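PDB 4Z6M: homoprotocatechuate 2,3-dioxygenase, which catalyses iron(II)-dependent extradiol cleavage of the aromatic ring of homoprotocatechuate with molecular oxygen, cleaving the bond between carbons 2 and 3 and incorporating both oxygen atoms into the product. Local coordinates for residues R240-G244 against V300-W304; R243-G249 against Q291-W296; E22-T26 against P261-R265. The protein carries 1 engineered substitution. All coordinates share one frame; numbering follows the deposited sequence.

Contact 1 of 3, residues R240-G244 against V300-W304; sequences RIERG and VVPSW
Arg243 and Val301 bring the two backbones nearest each other, CA to CA 6.3 Å, where the chain turns a corner after strand 241-242 and passes the start of helix 302-306. Val301 leans on that corner with both methyl groups: CG1 is 3.4 Å from Glu242 O, and CG2 lies against Arg243 CB. On one side of this patch Glu242 reaches the first turn of the helix. With its CG anti to the backbone N (chi1 -172°) and the rest of the chain extended, its carboxylate arrives at Ser303, whose OG donates to OE2 over 2.7 Å. The hydroxyl meets the anti side of that oxygen, somewhat out of the carboxylate plane. The other oxygen, OE1, makes a salt bridge with Arg265 NE, so both oxygens of the buried carboxylate are engaged.

Arg243, the next residue, also reaches toward the 300-304 segment; extended from CG to NE, it crosses the indole of Trp304 at a slant. Its guanidinium stands nearly upright on the ring, the planes 83° apart, and NH1 comes down over the face with Trp304 CE2 3.3 Å away. Arg243 CZ sits 4.5 Å from the centroid of the five-membered ring and almost on its normal, a cation-pi contact made by one edge of the guanidinium. Val300 covers one guanidinium face with its two methyls, CG2 lying 4.1 Å from Arg243 CZ, which should limit the rotation of the group. Arg265 makes a further cation-pi contact with Trp304.

Glu242 and Arg243 both pair with Tyr257 and together form a classic beta bulge in the metal-binding half of the chain; the Trp304 side chain that Arg243 meets lies about 6 Å from the iron(II) ion, in the surroundings of the active site.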
loop_
_atom_site.group_PDB
_atom_site.type_symbol
_atom_site.label_atom_id
_atom_site.label_comp_id
_atom_site.label_asym_id
_atom_site.label_seq_id
_atom_site.Cartn_x
_atom_site.Cartn_y
_atom_site.Cartn_z
ATOM N N ARG A 240 11.684 -19.619 -10.089
ATOM C CA ARG A 240 11.497 -20.118 -8.736
ATOM C C ARG A 240 10.258 -19.515 -8.068
ATOM O O ARG A 240 9.962 -19.820 -6.938
ATOM C CB ARG A 240 12.750 -19.817 -7.897
ATOM C CG ARG A 240 14.076 -20.250 -8.521
ATOM C CD ARG A 240 14.072 -21.713 -8.939
ATOM N NE ARG A 240 14.072 -22.588 -7.788
ATOM C CZ ARG A 240 13.907 -23.906 -7.850
ATOM N NH1 ARG A 240 13.583 -24.483 -9.000
ATOM N NH2 ARG A 240 13.983 -24.636 -6.752
ATOM N N ILE A 241 9.515 -18.700 -8.804
ATOM C CA ILE A 241 8.150 -18.333 -8.410
ATOM C C ILE A 241 7.236 -19.424 -8.941
ATOM O O ILE A 241 7.094 -19.586 -10.151
ATOM C CB ILE A 241 7.730 -16.984 -9.002
ATOM C CG1 ILE A 241 8.646 -15.853 -8.530
ATOM C CG2 ILE A 241 6.270 -16.682 -8.680
ATOM C CD1 ILE A 241 8.422 -14.544 -9.234
ATOM N N GLU A 242 6.666 -20.209 -8.036
ATOM C CA GLU A 242 5.896 -21.377 -8.464
ATOM C C GLU A 242 4.474 -20.978 -8.853
ATOM O O GLU A 242 3.951 -21.464 -9.853
ATOM C CB GLU A 242 5.852 -22.426 -7.343
ATOM C CG GLU A 242 5.234 -23.740 -7.796
ATOM C CD GLU A 242 4.798 -24.651 -6.676
ATOM O OE1 GLU A 242 4.487 -24.162 -5.592
ATOM O OE2 GLU A 242 4.783 -25.885 -6.911
ATOM N N ARG A 243 3.836 -20.148 -8.029
ATOM C CA ARG A 243 2.403 -19.896 -8.161
ATOM C C ARG A 243 2.081 -18.601 -7.452
ATOM O O ARG A 243 2.470 -18.405 -6.297
ATOM C CB ARG A 243 1.614 -21.030 -7.518
ATOM C CG ARG A 243 0.113 -20.815 -7.454
ATOM C CD ARG A 243 -0.637 -21.948 -6.779
ATOM N NE ARG A 243 -1.958 -21.438 -6.453
ATOM C CZ ARG A 243 -2.667 -21.736 -5.369
ATOM N NH1 ARG A 243 -2.306 -22.730 -4.575
ATOM N NH2 ARG A 243 -3.773 -21.064 -5.131
ATOM N N GLY A 244 1.324 -17.750 -8.123
ATOM C CA GLY A 244 0.872 -16.495 -7.537
ATOM C C GLY A 244 1.548 -15.305 -8.206
ATOM O O GLY A 244 2.144 -15.427 -9.284
ATOM N N VAL A 300 -4.476 -23.190 -10.628
ATOM C CA VAL A 300 -3.483 -23.740 -9.708
ATOM C C VAL A 300 -2.488 -24.534 -10.520
ATOM O O VAL A 300 -2.848 -25.460 -11.235
ATOM C CB VAL A 300 -4.153 -24.600 -8.625
ATOM C CG1 VAL A 300 -3.124 -25.179 -7.667
ATOM C CG2 VAL A 300 -5.160 -23.764 -7.854
ATOM N N VAL A 301 -1.221 -24.141 -10.408
ATOM C CA VAL A 301 -0.168 -24.783 -11.153
ATOM C C VAL A 301 -0.053 -26.263 -10.738
ATOM O O VAL A 301 -0.183 -26.606 -9.569
ATOM C CB VAL A 301 1.179 -24.033 -10.959
ATOM C CG1 VAL A 301 1.037 -22.546 -11.263
ATOM C CG2 VAL A 301 1.728 -24.258 -9.581
ATOM N N PRO A 302 0.154 -27.160 -11.697
ATOM C CA PRO A 302 0.079 -28.602 -11.382
ATOM C C PRO A 302 1.115 -29.061 -10.350
ATOM O O PRO A 302 0.826 -29.934 -9.527
ATOM C CB PRO A 302 0.271 -29.282 -12.742
ATOM C CG PRO A 302 0.655 -28.210 -13.695
ATOM C CD PRO A 302 0.245 -26.895 -13.138
ATOM N N SER A 303 2.308 -28.456 -10.375
ATOM C CA SER A 303 3.321 -28.798 -9.376
ATOM C C SER A 303 2.862 -28.562 -7.946
ATOM O O SER A 303 3.371 -29.204 -7.024
ATOM C CB SER A 303 4.629 -28.050 -9.624
ATOM O OG SER A 303 4.466 -26.648 -9.504
ATOM N N TRP A 304 1.945 -27.617 -7.751
ATOM C CA TRP A 304 1.401 -27.358 -6.430
ATOM C C TRP A 304 0.724 -28.601 -5.864
ATOM O O TRP A 304 0.779 -28.856 -4.664
ATOM C CB TRP A 304 0.433 -26.145 -6.475
ATOM C CG TRP A 304 0.274 -25.463 -5.153
ATOM C CD1 TRP A 304 1.046 -24.458 -4.661
ATOM C CD2 TRP A 304 -0.663 -25.781 -4.119
ATOM N NE1 TRP A 304 0.637 -24.109 -3.404
ATOM C CE2 TRP A 304 -0.408 -24.903 -3.040
ATOM C CE3 TRP A 304 -1.691 -26.726 -3.990
ATOM C CZ2 TRP A 304 -1.123 -24.956 -1.859
ATOM C CZ3 TRP A 304 -2.390 -26.784 -2.821
ATOM C CH2 TRP A 304 -2.116 -25.904 -1.770
#

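Contact 2 of 3, residues R243-G249 against Q291-W296; sequences RGPGRHG and QRRDWW
Edge strand 244-247 and the irregular loop 291-296 are joined here by a buried mix of backbone and side-chain contacts, with Arg247 and His248 answering Arg293 to Trp296 at the rim of the large metal-bearing sheet. The strand and loop are pinned by Trp295 N donating to Arg247 O over 2.7 Å, nearly straight at 173°. One residue on, the imidazole of His248 turns back to the loop: ND1 gives its proton to Arg293 O at 2.9 Å, the acceptor lying at the ring edge and the donor in the carbonyl plane. His248 CA also points its hydrogen at Arg293 O, so this carbonyl is gripped by both ring and backbone.

Both tryptophans pack on Arg247, and Trp296 reaches Gly246 as well. Trp296, its CG beside the backbone N (chi1 -49°), lays one face of its indole against the Gly246-Arg247 peptide; Gly246 CA comes to 3.4 Å from Trp296 CZ3. The absence of a side chain at Gly246 lets Asp294 OD1 come within 3.5 Å of its CA. Trp295 lies alongside Arg247 and points the same way, Arg247 CG 3.6 Å from Trp295 CB. Beyond this the arginine bends twice and makes a salt bridge with Asp230 of the second subunit, which also accepts a bond from Trp296 NE1.

Asp294 is tied in through water: a single molecule donates to Asp294 OD1 (2.7 Å) and to Pro245 O (2.8 Å), and Tyr255 OH bonds to the same carboxylate oxygen.

On its far side His248 NE2 is hydrogen-bonded to Glu267, the carboxylate of the facial triad that binds the metal with His155 and His214. The loop carbonyl at ND1 and Glu267 at NE2 together would fix the orientation of His248, a second-shell residue of the iron(II) site.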
loop_
_atom_site.group_PDB
_atom_site.type_symbol
_atom_site.label_atom_id
_atom_site.label_comp_id
_atom_site.label_asym_id
_atom_site.label_seq_id
_atom_site.Cartn_x
_atom_site.Cartn_y
_atom_site.Cartn_z
ATOM N N ARG A 243 3.836 -20.148 -8.029
ATOM C CA ARG A 243 2.403 -19.896 -8.161
ATOM C C ARG A 243 2.081 -18.601 -7.452
ATOM O O ARG A 243 2.470 -18.405 -6.297
ATOM C CB ARG A 243 1.614 -21.030 -7.518
ATOM C CG ARG A 243 0.113 -20.815 -7.454
ATOM C CD ARG A 243 -0.637 -21.948 -6.779
ATOM N NE ARG A 243 -1.958 -21.438 -6.453
ATOM C CZ ARG A 243 -2.667 -21.736 -5.369
ATOM N NH1 ARG A 243 -2.306 -22.730 -4.575
ATOM N NH2 ARG A 243 -3.773 -21.064 -5.131
ATOM N N GLY A 244 1.324 -17.750 -8.123
ATOM C CA GLY A 244 0.872 -16.495 -7.537
ATOM C C GLY A 244 1.548 -15.305 -8.206
ATOM O O GLY A 244 2.144 -15.427 -9.284
ATOM N N PRO A 245 1.433 -14.131 -7.591
ATOM C CA PRO A 245 0.699 -13.870 -6.363
ATOM C C PRO A 245 -0.821 -13.929 -6.583
ATOM O O PRO A 245 -1.291 -13.827 -7.707
ATOM C CB PRO A 245 1.145 -12.464 -5.990
ATOM C CG PRO A 245 1.405 -11.820 -7.298
ATOM C CD PRO A 245 1.948 -12.905 -8.187
ATOM N N GLY A 246 -1.564 -14.145 -5.512
ATOM C CA GLY A 246 -3.014 -14.170 -5.614
ATOM C C GLY A 246 -3.682 -13.815 -4.316
ATOM O O GLY A 246 -3.047 -13.501 -3.320
ATOM N N ARG A 247 -5.007 -13.902 -4.364
ATOM C CA ARG A 247 -5.850 -13.901 -3.179
ATOM C C ARG A 247 -6.385 -15.313 -3.029
ATOM O O ARG A 247 -6.957 -15.846 -3.966
ATOM C CB ARG A 247 -7.008 -12.912 -3.389
ATOM C CG ARG A 247 -8.100 -12.981 -2.346
ATOM C CD ARG A 247 -7.701 -12.299 -1.063
ATOM N NE ARG A 247 -7.546 -10.848 -1.240
ATOM C CZ ARG A 247 -7.096 -10.024 -0.301
ATOM N NH1 ARG A 247 -6.736 -10.495 0.899
ATOM N NH2 ARG A 247 -7.012 -8.727 -0.551
ATOM N N HIS A 248 -6.266 -15.893 -1.836
ATOM C CA HIS A 248 -6.871 -17.202 -1.571
ATOM C C HIS A 248 -8.378 -17.026 -1.363
ATOM O O HIS A 248 -8.827 -16.011 -0.827
ATOM C CB HIS A 248 -6.316 -17.788 -0.300
ATOM C CG HIS A 248 -4.966 -18.406 -0.411
ATOM N ND1 HIS A 248 -4.634 -19.343 -1.372
ATOM C CD2 HIS A 248 -3.867 -18.266 0.377
ATOM C CE1 HIS A 248 -3.385 -19.744 -1.165
ATOM N NE2 HIS A 248 -2.912 -19.118 -0.103
ATOM N N GLY A 249 -9.153 -18.025 -1.756
ATOM C CA GLY A 249 -10.520 -18.151 -1.284
ATOM C C GLY A 249 -10.521 -18.572 0.171
ATOM O O GLY A 249 -10.817 -17.797 1.086
ATOM N N GLN A 291 -12.969 -20.448 -7.443
ATOM C CA GLN A 291 -12.503 -19.357 -6.583
ATOM C C GLN A 291 -11.993 -19.806 -5.212
ATOM O O GLN A 291 -11.641 -18.964 -4.385
ATOM C CB GLN A 291 -13.579 -18.265 -6.427
ATOM C CG GLN A 291 -13.978 -17.623 -7.744
ATOM C CD GLN A 291 -14.894 -16.394 -7.673
ATOM O OE1 GLN A 291 -15.312 -15.884 -8.706
ATOM N NE2 GLN A 291 -15.248 -15.957 -6.488
ATOM N N ARG A 292 -11.910 -21.119 -4.978
ATOM C CA ARG A 292 -11.612 -21.589 -3.629
ATOM C C ARG A 292 -10.127 -21.414 -3.283
ATOM O O ARG A 292 -9.816 -21.167 -2.130
ATOM C CB ARG A 292 -12.023 -23.041 -3.447
ATOM C CG ARG A 292 -11.049 -24.033 -4.096
ATOM C CD ARG A 292 -11.608 -25.421 -4.409
ATOM N NE ARG A 292 -10.551 -26.227 -5.007
ATOM C CZ ARG A 292 -10.148 -26.072 -6.258
ATOM N NH1 ARG A 292 -10.781 -25.241 -7.071
ATOM N NH2 ARG A 292 -9.124 -26.775 -6.711
ATOM N N ARG A 293 -9.227 -21.625 -4.253
ATOM C CA ARG A 293 -7.783 -21.579 -3.966
ATOM C C ARG A 293 -7.172 -20.253 -4.412
ATOM O O ARG A 293 -6.385 -19.640 -3.681
ATOM C CB ARG A 293 -7.079 -22.773 -4.619
ATOM C CG ARG A 293 -7.311 -24.063 -3.844
ATOM C CD ARG A 293 -6.299 -25.135 -4.153
ATOM N NE ARG A 293 -6.505 -26.342 -3.351
ATOM C CZ ARG A 293 -6.054 -26.534 -2.122
ATOM N NH1 ARG A 293 -5.392 -25.595 -1.472
ATOM N NH2 ARG A 293 -6.248 -27.700 -1.536
ATOM N N ASP A 294 -7.565 -19.812 -5.602
ATOM C CA ASP A 294 -7.333 -18.452 -6.081
ATOM C C ASP A 294 -8.691 -17.815 -6.312
ATOM O O ASP A 294 -9.447 -18.233 -7.195
ATOM C CB ASP A 294 -6.476 -18.421 -7.350
ATOM C CG ASP A 294 -6.043 -17.040 -7.672
ATOM O OD1 ASP A 294 -5.061 -16.562 -7.031
ATOM O OD2 ASP A 294 -6.708 -16.385 -8.488
ATOM N N TRP A 295 -8.973 -16.786 -5.520
ATOM C CA TRP A 295 -10.263 -16.099 -5.537
ATOM C C TRP A 295 -10.545 -15.432 -6.882
ATOM O O TRP A 295 -11.701 -15.200 -7.247
ATOM C CB TRP A 295 -10.212 -15.043 -4.433
ATOM C CG TRP A 295 -11.403 -14.179 -4.210
ATOM C CD1 TRP A 295 -11.434 -12.823 -4.249
ATOM C CD2 TRP A 295 -12.700 -14.602 -3.742
ATOM N NE1 TRP A 295 -12.672 -12.352 -3.881
ATOM C CE2 TRP A 295 -13.480 -13.431 -3.586
ATOM C CE3 TRP A 295 -13.297 -15.847 -3.502
ATOM C CZ2 TRP A 295 -14.795 -13.477 -3.133
ATOM C CZ3 TRP A 295 -14.641 -15.878 -3.079
ATOM C CH2 TRP A 295 -15.358 -14.697 -2.910
ATOM N N TRP A 296 -9.479 -15.104 -7.609
ATOM C CA TRP A 296 -9.564 -14.463 -8.921
ATOM C C TRP A 296 -9.695 -15.466 -10.049
ATOM O O TRP A 296 -9.768 -15.082 -11.229
ATOM C CB TRP A 296 -8.354 -13.569 -9.135
ATOM C CG TRP A 296 -8.064 -12.647 -7.991
ATOM C CD1 TRP A 296 -8.952 -12.106 -7.087
ATOM C CD2 TRP A 296 -6.769 -12.160 -7.615
ATOM N NE1 TRP A 296 -8.283 -11.296 -6.202
ATOM C CE2 TRP A 296 -6.950 -11.299 -6.513
ATOM C CE3 TRP A 296 -5.489 -12.315 -8.144
ATOM C CZ2 TRP A 296 -5.889 -10.649 -5.905
ATOM C CZ3 TRP A 296 -4.443 -11.687 -7.536
ATOM C CH2 TRP A 296 -4.638 -10.882 -6.420
HETATM O O HOH W 1 -3.423 -15.304 -8.832
#

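Contact 3 of 3, residues E22-T26 against P261-R265; sequences ELVVT and PDNHR
Asp262 and His264 supply every hydrogen bond from the turn 261-265 to the end of strand 15-25. Asp262 offers both carboxylate oxygens to Thr26. OD1 takes the hydroxyl, Thr26 OG1 donating over 2.7 Å to its syn lone pair, while OD2 receives Thr26 N at 3.1 Å from the syn side, tilted out of the carboxylate plane. The hydroxyl can reach because Thr26 OG1 sits between its own backbone N and carbonyl carbon (chi1 56°), on the same side as the amide. Two bonds on two oxygens fix the rotation of the carboxylate at a place where Thr26 is exposed and the chain is about to enter helix 28-38. Deeper in, the buried imidazole of His264 reaches Val24 O through NE2, 3.0 Å and almost straight at 172°. Val24 O lies in the plane of the ring, although NE2 itself is tilted from the carbonyl plane. Ser309 bonds to the other nitrogen, ND1, and with both nitrogens occupied the ring is held against flipping.

The partners belong to the two glyoxalase-superfamily halves of this dioxygenase: strand 15-25 runs in the central part of the N-terminal sheet, and 261-265 covers most of the short connection from strand 254-259 and the first residue of strand 265-270 in the iron-bearing one. The contact is thus a bridge between halves within one chain, some 13 Å from the iron(II) ion to the His264 side chain.

Van der Waals contacts surround the bonds. Leu23 slides past His264 in the opposite direction, its CD1 4.0 Å from His264 CD2 and oblique to the ring. Val25 crosses Asp262 at about a right angle, its CB lying against the carboxylate oxygen Asp262 OD2 at 3.3 Å. Ser31 on helix 28-38 touches both Val25 and Asp262.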
loop_
_atom_site.group_PDB
_atom_site.type_symbol
_atom_site.label_atom_id
_atom_site.label_comp_id
_atom_site.label_asym_id
_atom_site.label_seq_id
_atom_site.Cartn_x
_atom_site.Cartn_y
_atom_site.Cartn_z
ATOM N N GLU A 22 12.736 -27.011 11.126
ATOM C CA GLU A 22 14.115 -27.379 10.796
ATOM C C GLU A 22 14.087 -28.112 9.455
ATOM O O GLU A 22 13.456 -29.177 9.339
ATOM C CB GLU A 22 14.722 -28.275 11.891
ATOM C CG GLU A 22 16.180 -28.589 11.603
ATOM C CD GLU A 22 16.869 -29.460 12.635
ATOM O OE1 GLU A 22 16.206 -29.980 13.569
ATOM O OE2 GLU A 22 18.121 -29.582 12.524
ATOM N N LEU A 23 14.700 -27.497 8.446
ATOM C CA LEU A 23 14.839 -28.045 7.112
ATOM C C LEU A 23 16.262 -28.506 6.888
ATOM O O LEU A 23 17.200 -27.751 7.131
ATOM C CB LEU A 23 14.473 -27.002 6.052
ATOM C CG LEU A 23 13.046 -26.443 6.090
ATOM C CD1 LEU A 23 12.904 -25.378 5.013
ATOM C CD2 LEU A 23 11.994 -27.520 5.903
ATOM N N VAL A 24 16.412 -29.717 6.347
ATOM C CA VAL A 24 17.701 -30.163 5.849
ATOM C C VAL A 24 17.864 -29.646 4.439
ATOM O O VAL A 24 16.953 -29.746 3.604
ATOM C CB VAL A 24 17.857 -31.697 5.912
ATOM C CG1 VAL A 24 19.206 -32.112 5.357
ATOM C CG2 VAL A 24 17.704 -32.173 7.355
ATOM N N VAL A 25 19.023 -29.051 4.199
ATOM C CA VAL A 25 19.404 -28.471 2.904
ATOM C C VAL A 25 20.731 -29.069 2.452
ATOM O O VAL A 25 21.516 -29.505 3.280
ATOM C CB VAL A 25 19.497 -26.931 2.975
ATOM C CG1 VAL A 25 18.157 -26.359 3.413
ATOM C CG2 VAL A 25 20.627 -26.476 3.902
ATOM N N THR A 26 20.976 -29.098 1.143
ATOM C CA THR A 26 22.144 -29.807 0.611
ATOM C C THR A 26 23.374 -28.922 0.443
ATOM O O THR A 26 24.503 -29.421 0.496
ATOM C CB THR A 26 21.847 -30.501 -0.738
ATOM O OG1 THR A 26 21.364 -29.558 -1.702
ATOM C CG2 THR A 26 20.857 -31.662 -0.523
ATOM N N PRO A 261 16.368 -23.505 -2.884
ATOM C CA PRO A 261 17.291 -24.230 -3.752
ATOM C C PRO A 261 17.133 -25.753 -3.763
ATOM O O PRO A 261 17.531 -26.381 -4.738
ATOM C CB PRO A 261 18.663 -23.766 -3.255
ATOM C CG PRO A 261 18.391 -22.367 -2.772
ATOM C CD PRO A 261 17.068 -22.497 -2.072
ATOM N N ASP A 262 16.575 -26.317 -2.684
ATOM C CA ASP A 262 16.269 -27.744 -2.592
ATOM C C ASP A 262 14.817 -28.064 -2.951
ATOM O O ASP A 262 14.338 -29.169 -2.684
ATOM C CB ASP A 262 16.575 -28.247 -1.193
ATOM C CG ASP A 262 18.060 -28.349 -0.943
ATOM O OD1 ASP A 262 18.721 -29.145 -1.616
ATOM O OD2 ASP A 262 18.565 -27.580 -0.122
ATOM N N ASN A 263 14.142 -27.082 -3.551
ATOM C CA ASN A 263 12.725 -27.177 -3.925
ATOM C C ASN A 263 11.757 -27.153 -2.738
ATOM O O ASN A 263 10.552 -27.323 -2.955
ATOM C CB ASN A 263 12.456 -28.386 -4.854
ATOM C CG ASN A 263 13.359 -28.383 -6.083
ATOM O OD1 ASN A 263 13.665 -27.324 -6.629
ATOM N ND2 ASN A 263 13.776 -29.571 -6.531
ATOM N N HIS A 264 12.230 -26.911 -1.511
ATOM C CA HIS A 264 11.301 -26.666 -0.401
ATOM C C HIS A 264 10.441 -25.450 -0.772
ATOM O O HIS A 264 10.959 -24.415 -1.178
ATOM C CB HIS A 264 11.975 -26.401 0.926
ATOM C CG HIS A 264 12.842 -27.510 1.416
ATOM N ND1 HIS A 264 12.410 -28.815 1.550
ATOM C CD2 HIS A 264 14.119 -27.486 1.845
ATOM C CE1 HIS A 264 13.399 -29.544 2.050
ATOM N NE2 HIS A 264 14.440 -28.749 2.254
ATOM N N ARG A 265 9.127 -25.589 -0.620
ATOM C CA ARG A 265 8.181 -24.524 -0.950
ATOM C C ARG A 265 7.937 -23.621 0.234
ATOM O O ARG A 265 7.659 -24.077 1.348
ATOM C CB ARG A 265 6.886 -25.177 -1.413
ATOM C CG ARG A 265 5.779 -24.217 -1.803
ATOM C CD ARG A 265 4.488 -24.940 -2.142
ATOM N NE ARG A 265 4.554 -25.728 -3.371
ATOM C CZ ARG A 265 4.627 -27.059 -3.453
ATOM N NH1 ARG A 265 4.709 -27.821 -2.369
ATOM N NH2 ARG A 265 4.608 -27.630 -4.657
#

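Overall arrangement
From the N terminus, strand 15-25 is the first piece used: contact 3 closes the longest loop, 234 residues, by tying the N-terminal sheet to the turn before strand 265-270. Within that span the chain reaches 240-249, where contacts 1 and 2 start from the same stretch; contact 2 closes first, at 291-296, and contact 1 a little later, at 300-304. Both cross contact 3, since 261-265 falls between their ends. They fasten the chain beyond the second sheet back onto edge strand 244-247 and the corner just before it, meeting where Arg293 packs on Val300 and Trp304, and both touch the second subunit. Segment 261-265 also meets contact 1, Arg265 at Glu242 and Asn263 at Arg240.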